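Local coordinates for protein UDP-L-Rhamnose Synthase (PDB 7JID) that probably makes UDP-L-rhamnose as an NADP-dependent oxidoreductase of the RmlD family, binding NADP and UDP-rhamnose, at residues 166-180 and 278-290. Residues are numbered along the deposited sequence; the frame is centred on the assembly and turned at random.
Sequences ITIEQNPRSFITKIL and LTGIREVVSKMKF. With AWU ([[(2~{R},3~{S},4~{R},5~{R})-5-[2,4-bis(oxidanylidene)pyrimidin-1-yl]-3,4-bis(oxidanyl)oxolan-2-yl]methoxy-oxidanyl-phosphoryl] [(2~{R},3~{R},4~{R},5~{R},6~{S})-6-methyl-3,4,5-tris(oxidanyl)oxan-2-yl] hydrogen phosphate), chain C; EDO (1,2-ethanediol), chain I.
Met288 drives its methyl end against Ile176 and the loop before it. With chi2 and chi3 both near 180° the chain is stretched out, and its CE lies 3.4 Å from Ile176 CG2 and close to Ile176 CD1 as well, a tight fit on both branches. One turn back, within the helix, Val284 sits among Ile166, Ile168 and Ile176: its CG1 lies 4.0 Å from Ile166 CG2 and near Ile176 CD1, while its CG2 rests on Ile168 CG1. The Ile166 and Ile281 side chains meet nearly perpendicular, their CD1 methyls 3.4 Å apart, closer than usual van der Waals contact. At the other end, Leu180 CD1 reaches the edge of the Phe290 ring, 4.0 Å from CE1.

The polar link is a water that donates to Ile168 O (2.7 Å) and accepts from Lys289 N (2.9 Å), joining the two backbones where the C-terminal helix has run out.

On the ligand side, Lys178 NZ donates to the UDP-rhamnose diphosphate, 2.8 Å from O3A, and Phe175 packs beside the ribose. The contact thus sets the C-terminal helix 277-287 against the loop leading into helix 175-181, with helix 224-234 touching Ile176, Leu180 and Ile281, and helix 195-207 touching Thr167 and Glu283.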
loop_
_atom_site.group_PDB
_atom_site.type_symbol
_atom_site.label_atom_id
_atom_site.label_comp_id
_atom_site.label_asym_id
_atom_site.label_seq_id
_atom_site.Cartn_x
_atom_site.Cartn_y
_atom_site.Cartn_z
ATOM N N ILE A 166 -17.665 9.842 -17.059
ATOM C CA ILE A 166 -18.651 10.827 -17.584
ATOM C C ILE A 166 -20.065 10.263 -17.420
ATOM O O ILE A 166 -20.235 9.067 -17.628
ATOM C CB ILE A 166 -18.359 11.111 -19.056
ATOM C CG1 ILE A 166 -17.035 11.862 -19.256
ATOM C CG2 ILE A 166 -19.510 11.855 -19.729
ATOM C CD1 ILE A 166 -16.483 11.709 -20.640
ATOM N N THR A 167 -20.991 11.083 -16.963
ATOM C CA THR A 167 -22.433 10.762 -17.023
ATOM C C THR A 167 -23.162 11.835 -17.817
ATOM O O THR A 167 -22.679 12.992 -17.852
ATOM C CB THR A 167 -23.012 10.604 -15.613
ATOM O OG1 THR A 167 -22.726 11.798 -14.871
ATOM C CG2 THR A 167 -22.488 9.357 -14.929
ATOM N N ILE A 168 -24.283 11.458 -18.416
ATOM C CA ILE A 168 -25.221 12.390 -19.097
ATOM C C ILE A 168 -25.720 13.373 -18.040
ATOM O O ILE A 168 -25.635 14.584 -18.263
ATOM C CB ILE A 168 -26.373 11.619 -19.760
ATOM C CG1 ILE A 168 -25.879 10.670 -20.852
ATOM C CG2 ILE A 168 -27.429 12.604 -20.243
ATOM C CD1 ILE A 168 -26.839 9.518 -21.158
ATOM N N GLU A 169 -26.149 12.856 -16.903
ATOM C CA GLU A 169 -26.588 13.734 -15.783
ATOM C C GLU A 169 -25.365 14.512 -15.273
ATOM O O GLU A 169 -24.370 13.877 -14.991
ATOM C CB GLU A 169 -27.203 12.898 -14.659
ATOM C CG GLU A 169 -27.962 13.754 -13.653
ATOM C CD GLU A 169 -28.545 13.013 -12.461
ATOM O OE1 GLU A 169 -28.602 11.773 -12.493
ATOM O OE2 GLU A 169 -28.930 13.681 -11.507
ATOM N N GLN A 170 -25.486 15.821 -15.052
ATOM C CA GLN A 170 -24.397 16.645 -14.483
ATOM C C GLN A 170 -24.186 16.235 -13.018
ATOM O O GLN A 170 -25.187 15.915 -12.323
ATOM C CB GLN A 170 -24.747 18.125 -14.647
ATOM C CG GLN A 170 -24.616 18.586 -16.084
ATOM C CD GLN A 170 -23.157 18.854 -16.357
ATOM O OE1 GLN A 170 -22.367 17.940 -16.576
ATOM N NE2 GLN A 170 -22.764 20.107 -16.219
ATOM N N ASN A 171 -22.939 16.195 -12.558
ATOM C CA ASN A 171 -22.601 15.798 -11.165
ATOM C C ASN A 171 -21.226 16.363 -10.860
ATOM O O ASN A 171 -20.401 16.396 -11.772
ATOM C CB ASN A 171 -22.647 14.275 -10.967
ATOM C CG ASN A 171 -22.467 13.839 -9.527
ATOM O OD1 ASN A 171 -21.343 13.756 -9.024
ATOM N ND2 ASN A 171 -23.569 13.516 -8.857
ATOM N N PRO A 172 -20.938 16.822 -9.613
ATOM C CA PRO A 172 -19.614 17.333 -9.260
ATOM C C PRO A 172 -18.480 16.362 -9.600
ATOM O O PRO A 172 -17.389 16.829 -9.810
ATOM C CB PRO A 172 -19.655 17.578 -7.736
ATOM C CG PRO A 172 -21.006 17.057 -7.284
ATOM C CD PRO A 172 -21.894 16.983 -8.505
ATOM N N ARG A 173 -18.774 15.063 -9.625
ATOM C CA ARG A 173 -17.780 13.996 -9.897
ATOM C C ARG A 173 -17.580 13.765 -11.411
ATOM O O ARG A 173 -16.522 13.193 -11.790
ATOM C CB ARG A 173 -18.218 12.688 -9.223
ATOM C CG ARG A 173 -18.302 12.708 -7.695
ATOM C CD ARG A 173 -16.973 12.532 -6.957
ATOM N NE ARG A 173 -16.216 13.781 -6.869
ATOM C CZ ARG A 173 -16.526 14.817 -6.089
ATOM N NH1 ARG A 173 -17.595 14.772 -5.309
ATOM N NH2 ARG A 173 -15.763 15.902 -6.072
ATOM N N SER A 174 -18.555 14.132 -12.248
ATOM C CA SER A 174 -18.562 13.840 -13.700
ATOM C C SER A 174 -17.535 14.709 -14.432
ATOM O O SER A 174 -17.478 15.923 -14.231
ATOM C CB SER A 174 -19.912 14.006 -14.309
ATOM O OG SER A 174 -19.855 13.815 -15.706
ATOM N N PHE A 175 -16.704 14.091 -15.261
ATOM C CA PHE A 175 -15.587 14.797 -15.946
ATOM C C PHE A 175 -16.119 16.026 -16.694
ATOM O O PHE A 175 -15.463 17.065 -16.652
ATOM C CB PHE A 175 -14.875 13.818 -16.880
ATOM C CG PHE A 175 -13.748 14.388 -17.686
ATOM C CD1 PHE A 175 -12.452 14.343 -17.193
ATOM C CD2 PHE A 175 -13.991 14.910 -18.951
ATOM C CE1 PHE A 175 -11.416 14.817 -17.984
ATOM C CE2 PHE A 175 -12.949 15.438 -19.715
ATOM C CZ PHE A 175 -11.674 15.380 -19.221
ATOM N N ILE A 176 -17.224 15.913 -17.429
ATOM C CA ILE A 176 -17.761 17.037 -18.240
ATOM C C ILE A 176 -18.199 18.150 -17.286
ATOM O O ILE A 176 -17.819 19.325 -17.543
ATOM C CB ILE A 176 -18.889 16.587 -19.173
ATOM C CG1 ILE A 176 -18.353 15.620 -20.230
ATOM C CG2 ILE A 176 -19.591 17.792 -19.774
ATOM C CD1 ILE A 176 -19.346 15.233 -21.308
ATOM N N THR A 177 -18.914 17.825 -16.210
ATOM C CA THR A 177 -19.307 18.873 -15.216
ATOM C C THR A 177 -18.047 19.601 -14.744
ATOM O O THR A 177 -18.031 20.873 -14.645
ATOM C CB THR A 177 -20.072 18.289 -14.026
ATOM O OG1 THR A 177 -21.080 17.449 -14.586
ATOM C CG2 THR A 177 -20.681 19.375 -13.161
ATOM N N LYS A 178 -17.032 18.836 -14.389
ATOM C CA LYS A 178 -15.786 19.427 -13.860
ATOM C C LYS A 178 -15.181 20.349 -14.914
ATOM O O LYS A 178 -14.894 21.516 -14.554
ATOM C CB LYS A 178 -14.837 18.321 -13.368
ATOM C CG LYS A 178 -15.348 17.712 -12.070
ATOM C CD LYS A 178 -14.360 16.946 -11.266
ATOM C CE LYS A 178 -13.936 15.708 -11.991
ATOM N NZ LYS A 178 -12.860 15.016 -11.245
ATOM N N ILE A 179 -14.993 19.903 -16.162
ATOM C CA ILE A 179 -14.200 20.745 -17.102
ATOM C C ILE A 179 -15.018 21.984 -17.487
ATOM O O ILE A 179 -14.384 23.027 -17.706
ATOM C CB ILE A 179 -13.629 19.963 -18.298
ATOM C CG1 ILE A 179 -14.710 19.451 -19.254
ATOM C CG2 ILE A 179 -12.704 18.883 -17.775
ATOM C CD1 ILE A 179 -14.173 18.995 -20.592
ATOM N N LEU A 180 -16.355 21.927 -17.432
ATOM C CA LEU A 180 -17.212 23.108 -17.678
ATOM C C LEU A 180 -16.947 24.134 -16.578
ATOM O O LEU A 180 -17.088 25.345 -16.861
ATOM C CB LEU A 180 -18.686 22.721 -17.731
ATOM C CG LEU A 180 -19.166 22.129 -19.054
ATOM C CD1 LEU A 180 -20.558 21.533 -18.905
ATOM C CD2 LEU A 180 -19.136 23.154 -20.182
ATOM N N LEU A 278 -15.703 9.200 -29.119
ATOM C CA LEU A 278 -16.249 10.433 -29.763
ATOM C C LEU A 278 -17.730 10.236 -30.164
ATOM O O LEU A 278 -18.580 11.120 -29.832
ATOM C CB LEU A 278 -15.360 10.856 -30.939
ATOM C CG LEU A 278 -15.768 12.225 -31.478
ATOM C CD1 LEU A 278 -15.529 13.299 -30.435
ATOM C CD2 LEU A 278 -14.982 12.581 -32.732
ATOM N N THR A 279 -18.080 9.101 -30.750
ATOM C CA THR A 279 -19.496 8.715 -30.987
ATOM C C THR A 279 -20.232 8.767 -29.649
ATOM O O THR A 279 -21.311 9.400 -29.591
ATOM C CB THR A 279 -19.625 7.348 -31.648
ATOM O OG1 THR A 279 -18.898 7.325 -32.881
ATOM C CG2 THR A 279 -21.070 6.982 -31.892
ATOM N N GLY A 280 -19.648 8.199 -28.588
ATOM C CA GLY A 280 -20.309 8.160 -27.283
ATOM C C GLY A 280 -20.475 9.536 -26.698
ATOM O O GLY A 280 -21.549 9.830 -26.149
ATOM N N ILE A 281 -19.472 10.416 -26.772
ATOM C CA ILE A 281 -19.555 11.800 -26.223
ATOM C C ILE A 281 -20.590 12.573 -27.040
ATOM O O ILE A 281 -21.350 13.350 -26.427
ATOM C CB ILE A 281 -18.193 12.524 -26.277
ATOM C CG1 ILE A 281 -17.187 11.903 -25.314
ATOM C CG2 ILE A 281 -18.353 14.018 -26.000
ATOM C CD1 ILE A 281 -17.534 12.065 -23.877
ATOM N N ARG A 282 -20.572 12.455 -28.361
ATOM C CA ARG A 282 -21.596 13.143 -29.188
ATOM C C ARG A 282 -22.980 12.787 -28.643
ATOM O O ARG A 282 -23.815 13.711 -28.460
ATOM C CB ARG A 282 -21.515 12.716 -30.653
ATOM C CG ARG A 282 -22.579 13.370 -31.527
ATOM C CD ARG A 282 -22.303 13.166 -32.999
ATOM N NE ARG A 282 -20.907 13.428 -33.336
ATOM C CZ ARG A 282 -19.991 12.515 -33.627
ATOM N NH1 ARG A 282 -18.767 12.900 -33.920
ATOM N NH2 ARG A 282 -20.299 11.233 -33.650
ATOM N N GLU A 283 -23.195 11.506 -28.384
ATOM C CA GLU A 283 -24.493 11.003 -27.857
ATOM C C GLU A 283 -24.747 11.685 -26.518
ATOM O O GLU A 283 -25.842 12.296 -26.354
ATOM C CB GLU A 283 -24.550 9.473 -27.835
ATOM C CG GLU A 283 -25.820 8.942 -27.166
ATOM C CD GLU A 283 -26.050 7.436 -27.210
ATOM O OE1 GLU A 283 -25.409 6.748 -28.026
ATOM O OE2 GLU A 283 -26.877 6.944 -26.407
ATOM N N VAL A 284 -23.794 11.627 -25.579
ATOM C CA VAL A 284 -23.940 12.210 -24.214
ATOM C C VAL A 284 -24.285 13.686 -24.310
ATOM O O VAL A 284 -25.237 14.123 -23.617
ATOM C CB VAL A 284 -22.660 11.969 -23.376
ATOM C CG1 VAL A 284 -22.546 12.828 -22.118
ATOM C CG2 VAL A 284 -22.569 10.503 -23.012
ATOM N N VAL A 285 -23.494 14.467 -25.036
ATOM C CA VAL A 285 -23.698 15.939 -25.130
ATOM C C VAL A 285 -25.085 16.221 -25.733
ATOM O O VAL A 285 -25.740 17.166 -25.238
ATOM C CB VAL A 285 -22.575 16.608 -25.934
ATOM C CG1 VAL A 285 -22.889 18.071 -26.234
ATOM C CG2 VAL A 285 -21.264 16.485 -25.171
ATOM N N SER A 286 -25.520 15.448 -26.723
ATOM C CA SER A 286 -26.833 15.678 -27.400
ATOM C C SER A 286 -27.974 15.586 -26.377
ATOM O O SER A 286 -28.971 16.344 -26.529
ATOM C CB SER A 286 -27.028 14.743 -28.567
ATOM O OG SER A 286 -27.376 13.425 -28.156
ATOM N N LYS A 287 -27.796 14.779 -25.320
ATOM C CA LYS A 287 -28.847 14.440 -24.326
ATOM C C LYS A 287 -28.730 15.301 -23.061
ATOM O O LYS A 287 -29.650 15.232 -22.226
ATOM C CB LYS A 287 -28.748 12.963 -23.962
ATOM C CG LYS A 287 -29.057 12.027 -25.115
ATOM C CD LYS A 287 -28.771 10.581 -24.828
ATOM C CE LYS A 287 -29.217 9.678 -25.955
ATOM N NZ LYS A 287 -29.294 8.273 -25.499
ATOM N N MET A 288 -27.651 16.061 -22.915
ATOM C CA MET A 288 -27.257 16.754 -21.664
ATOM C C MET A 288 -28.161 17.954 -21.422
ATOM O O MET A 288 -28.390 18.688 -22.386
ATOM C CB MET A 288 -25.846 17.340 -21.769
ATOM C CG MET A 288 -24.839 16.452 -21.253
ATOM S SD MET A 288 -23.305 17.348 -21.099
ATOM C CE MET A 288 -22.516 16.027 -20.184
ATOM N N LYS A 289 -28.538 18.152 -20.158
ATOM C CA LYS A 289 -29.061 19.423 -19.597
ATOM C C LYS A 289 -27.933 20.247 -18.988
ATOM O O LYS A 289 -26.938 19.645 -18.538
ATOM C CB LYS A 289 -30.073 19.118 -18.496
ATOM C CG LYS A 289 -31.447 18.744 -19.010
ATOM C CD LYS A 289 -32.389 18.491 -17.878
ATOM C CE LYS A 289 -32.015 17.254 -17.104
ATOM N NZ LYS A 289 -33.158 16.786 -16.288
ATOM N N PHE A 290 -28.108 21.573 -18.958
ATOM C CA PHE A 290 -27.166 22.533 -18.331
ATOM C C PHE A 290 -27.931 23.348 -17.274
ATOM O O PHE A 290 -28.902 24.057 -17.538
ATOM C CB PHE A 290 -26.489 23.369 -19.416
ATOM C CG PHE A 290 -25.780 22.523 -20.442
ATOM C CD1 PHE A 290 -24.438 22.195 -20.303
ATOM C CD2 PHE A 290 -26.470 22.035 -21.539
ATOM C CE1 PHE A 290 -23.805 21.408 -21.249
ATOM C CE2 PHE A 290 -25.839 21.235 -22.475
ATOM C CZ PHE A 290 -24.504 20.934 -22.337
HETATM P PA AWU C . -9.610 16.671 -11.800
HETATM O O1A AWU C . -8.503 17.212 -10.977
HETATM O O2A AWU C . -10.963 17.358 -11.729
HETATM O O3A AWU C . -10.099 15.146 -11.500
HETATM P PB AWU C . -9.213 13.941 -10.806
HETATM O O1B AWU C . -7.819 13.707 -11.437
HETATM O O2B AWU C . -9.318 14.099 -9.272
HETATM O O3B AWU C . -10.121 12.723 -11.306
HETATM C "C5'" AWU C . -10.238 9.304 -10.106
HETATM O "O5'" AWU C . -10.573 10.651 -10.384
HETATM C "C4'" AWU C . -10.289 8.492 -11.389
HETATM O "O4'" AWU C . -9.788 7.151 -11.192
HETATM C "C3'" AWU C . -9.440 9.166 -12.417
HETATM O "O3'" AWU C . -9.727 8.581 -13.659
HETATM C "C2'" AWU C . -9.765 10.646 -12.588
HETATM C "C1'" AWU C . -9.841 11.346 -11.304
HETATM N N1 AWU C . -8.161 20.118 -15.402
HETATM C C2 AWU C . -8.108 21.264 -16.177
HETATM O O2 AWU C . -8.203 21.181 -17.419
HETATM N N3 AWU C . -8.090 22.478 -15.542
HETATM C C4 AWU C . -7.970 22.583 -14.192
HETATM O O4 AWU C . -7.984 23.762 -13.677
HETATM C C5 AWU C . -8.044 21.428 -13.412
HETATM C C6 AWU C . -8.032 20.181 -14.029
HETATM C C1C AWU C . -8.204 18.774 -16.047
HETATM C C2C AWU C . -7.202 17.736 -15.541
HETATM C C3C AWU C . -7.951 16.410 -15.829
HETATM C C4C AWU C . -9.373 16.829 -15.638
HETATM C C5C AWU C . -10.035 16.326 -14.373
HETATM C "C6'" AWU C . -11.278 8.852 -9.083
HETATM O "O2'" AWU C . -11.074 10.740 -13.109
HETATM O O2C AWU C . -6.024 17.841 -16.300
HETATM O O3C AWU C . -7.820 16.042 -17.190
HETATM O O4C AWU C . -9.424 18.247 -15.565
HETATM O O5C AWU C . -9.135 16.646 -13.288
HETATM C C1 EDO I . -14.605 25.871 -19.462
HETATM O O1 EDO I . -13.764 26.926 -19.022
HETATM C C2 EDO I . -15.780 26.403 -20.218
HETATM O O2 EDO I . -16.899 26.665 -19.376
HETATM O O HOH W 1 -27.747 16.208 -18.094
#